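Local coordinates for biofilm-associated surface protein (Staphylococcus aureus, PDB 7C7U) that probably promotes biofilm formation as a cell-wall-anchored surface protein that can assemble into functional amyloid, with bound calcium likely modulating the switch, at residues A[230-235]-A[324-329]. Numbering follows the deposited sequence.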
loop_
_atom_site.group_PDB
_atom_site.type_symbol
_atom_site.label_atom_id
_atom_site.label_comp_id
_atom_site.label_asym_id
_atom_site.label_seq_id
_atom_site.Cartn_x
_atom_site.Cartn_y
_atom_site.Cartn_z
ATOM N N LEU A 230 -10.857 1.282 -10.549
ATOM C CA LEU A 230 -10.838 0.886 -11.953
ATOM C C LEU A 230 -10.930 -0.628 -12.038
ATOM O O LEU A 230 -10.117 -1.331 -11.437
ATOM C CB LEU A 230 -9.567 1.364 -12.654
ATOM C CG LEU A 230 -9.186 2.843 -12.546
ATOM C CD1 LEU A 230 -7.924 3.091 -13.328
ATOM C CD2 LEU A 230 -10.316 3.724 -13.058
ATOM N N ILE A 231 -11.887 -1.123 -12.806
ATOM C CA ILE A 231 -12.094 -2.559 -12.962
ATOM C C ILE A 231 -11.843 -2.852 -14.431
ATOM O O ILE A 231 -12.684 -2.520 -15.268
ATOM C CB ILE A 231 -13.501 -2.970 -12.535
ATOM C CG1 ILE A 231 -13.716 -2.590 -11.060
ATOM C CG2 ILE A 231 -13.728 -4.491 -12.742
ATOM C CD1 ILE A 231 -15.120 -2.179 -10.806
ATOM N N ASP A 232 -10.662 -3.385 -14.761
ATOM C CA ASP A 232 -10.243 -3.559 -16.152
ATOM C C ASP A 232 -10.313 -5.028 -16.536
ATOM O O ASP A 232 -9.577 -5.847 -15.979
ATOM C CB ASP A 232 -8.818 -3.064 -16.392
ATOM C CG ASP A 232 -8.653 -1.568 -16.157
ATOM O OD1 ASP A 232 -9.618 -0.808 -16.341
ATOM O OD2 ASP A 232 -7.531 -1.160 -15.803
ATOM N N GLN A 233 -11.124 -5.347 -17.538
ATOM C CA GLN A 233 -11.208 -6.712 -18.034
ATOM C C GLN A 233 -10.398 -6.846 -19.322
ATOM O O GLN A 233 -10.450 -5.973 -20.187
ATOM C CB GLN A 233 -12.664 -7.106 -18.280
ATOM C CG GLN A 233 -12.841 -8.544 -18.806
ATOM C CD GLN A 233 -14.296 -8.959 -18.893
ATOM O OE1 GLN A 233 -15.190 -8.178 -18.560
ATOM N NE2 GLN A 233 -14.546 -10.181 -19.377
ATOM N N GLN A 234 -9.626 -7.923 -19.429
ATOM C CA GLN A 234 -8.946 -8.280 -20.669
ATOM C C GLN A 234 -9.568 -9.564 -21.206
ATOM O O GLN A 234 -9.832 -10.493 -20.438
ATOM C CB GLN A 234 -7.446 -8.507 -20.447
ATOM C CG GLN A 234 -6.756 -7.489 -19.528
ATOM C CD GLN A 234 -6.332 -6.200 -20.227
ATOM O OE1 GLN A 234 -6.297 -6.123 -21.449
ATOM N NE2 GLN A 234 -6.004 -5.179 -19.436
ATOM N N ILE A 235 -9.796 -9.616 -22.514
ATOM C CA ILE A 235 -10.241 -10.822 -23.212
ATOM C C ILE A 235 -9.218 -11.095 -24.310
ATOM O O ILE A 235 -9.151 -10.368 -25.310
ATOM C CB ILE A 235 -11.642 -10.665 -23.802
ATOM C CG1 ILE A 235 -12.627 -10.219 -22.730
ATOM C CG2 ILE A 235 -12.134 -12.018 -24.416
ATOM C CD1 ILE A 235 -13.912 -9.625 -23.296
ATOM N N GLY A 324 -9.694 -4.916 -24.329
ATOM C CA GLY A 324 -9.770 -4.351 -22.985
ATOM C C GLY A 324 -11.111 -3.662 -22.780
ATOM O O GLY A 324 -11.643 -3.041 -23.701
ATOM N N VAL A 325 -11.663 -3.806 -21.577
ATOM C CA VAL A 325 -12.883 -3.113 -21.173
ATOM C C VAL A 325 -12.645 -2.530 -19.781
ATOM O O VAL A 325 -12.159 -3.233 -18.890
ATOM C CB VAL A 325 -14.111 -4.043 -21.168
ATOM C CG1 VAL A 325 -15.359 -3.249 -20.874
ATOM C CG2 VAL A 325 -14.273 -4.745 -22.535
ATOM N N ARG A 326 -12.954 -1.251 -19.597
ATOM C CA ARG A 326 -12.738 -0.596 -18.305
ATOM C C ARG A 326 -14.053 -0.129 -17.710
ATOM O O ARG A 326 -14.811 0.611 -18.353
ATOM C CB ARG A 326 -11.788 0.589 -18.425
ATOM C CG ARG A 326 -11.725 1.441 -17.137
ATOM C CD ARG A 326 -10.556 2.430 -17.201
ATOM N NE ARG A 326 -9.288 1.760 -16.909
ATOM C CZ ARG A 326 -8.093 2.337 -16.955
ATOM N NH1 ARG A 326 -7.986 3.618 -17.304
ATOM N NH2 ARG A 326 -7.008 1.628 -16.656
ATOM N N VAL A 327 -14.310 -0.518 -16.470
ATOM C CA VAL A 327 -15.408 0.037 -15.691
ATOM C C VAL A 327 -14.803 0.929 -14.615
ATOM O O VAL A 327 -13.854 0.525 -13.936
ATOM C CB VAL A 327 -16.283 -1.064 -15.078
ATOM C CG1 VAL A 327 -17.379 -0.449 -14.189
ATOM C CG2 VAL A 327 -16.925 -1.900 -16.197
ATOM N N VAL A 328 -15.351 2.129 -14.458
ATOM C CA VAL A 328 -14.844 3.112 -13.492
ATOM C C VAL A 328 -15.892 3.343 -12.414
ATOM O O VAL A 328 -17.037 3.700 -12.719
ATOM C CB VAL A 328 -14.474 4.435 -14.176
ATOM C CG1 VAL A 328 -13.931 5.461 -13.109
ATOM C CG2 VAL A 328 -13.439 4.197 -15.270
ATOM N N LEU A 329 -15.499 3.168 -11.153
ATOM C CA LEU A 329 -16.362 3.464 -10.015
ATOM C C LEU A 329 -15.820 4.738 -9.377
ATOM O O LEU A 329 -14.714 4.730 -8.834
ATOM C CB LEU A 329 -16.364 2.326 -9.002
ATOM C CG LEU A 329 -16.382 0.880 -9.473
ATOM C CD1 LEU A 329 -16.281 0.020 -8.227
ATOM C CD2 LEU A 329 -17.649 0.580 -10.285
#
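Residues 230-235 and 324-329 run antiparallel, paired through Ile231 with Val327 and Gln233 with Val325, each pair closed by two backbone hydrogen bonds such as Ile231 N to Val327 O (2.8 Å). In the non-hydrogen-bonded pair between them, Asp232 and Arg326 point the same way and form a side-on salt bridge: aspartate's two oxygens match Arg326 NE (2.7 Å to Asp232 OD1) and NH2 (3.0 Å to OD2). Both bonds run in the guanidinium plane but are tilted from the carboxylate plane, on its syn side. Arginine suits this buried place because its flat group bonds at the edge while a face accepts carbon: Leu230 CD1 lies over the guanidinium of Arg326, 3.7 Å from CZ. The bend of Arg326 at chi3 (-78°) turns the guanidinium toward Asp232, and the carbonyls of Lys283 and Asn284 take further N-H groups. On the other face, where beta-branched residues suit a strand, Ile231 sends CD1 to Leu329 CG (3.6 Å), and Val325 and Val327 lie against Tyr253 of strand 252-257. Extended Gln233 bonds Tyr253 OH through OE1 and Ser213 OG through NE2, satisfying its buried amide. Two inner strands of a five-stranded antiparallel sheet thus turn their largely apolar side to a second sheet, as in a beta sandwich.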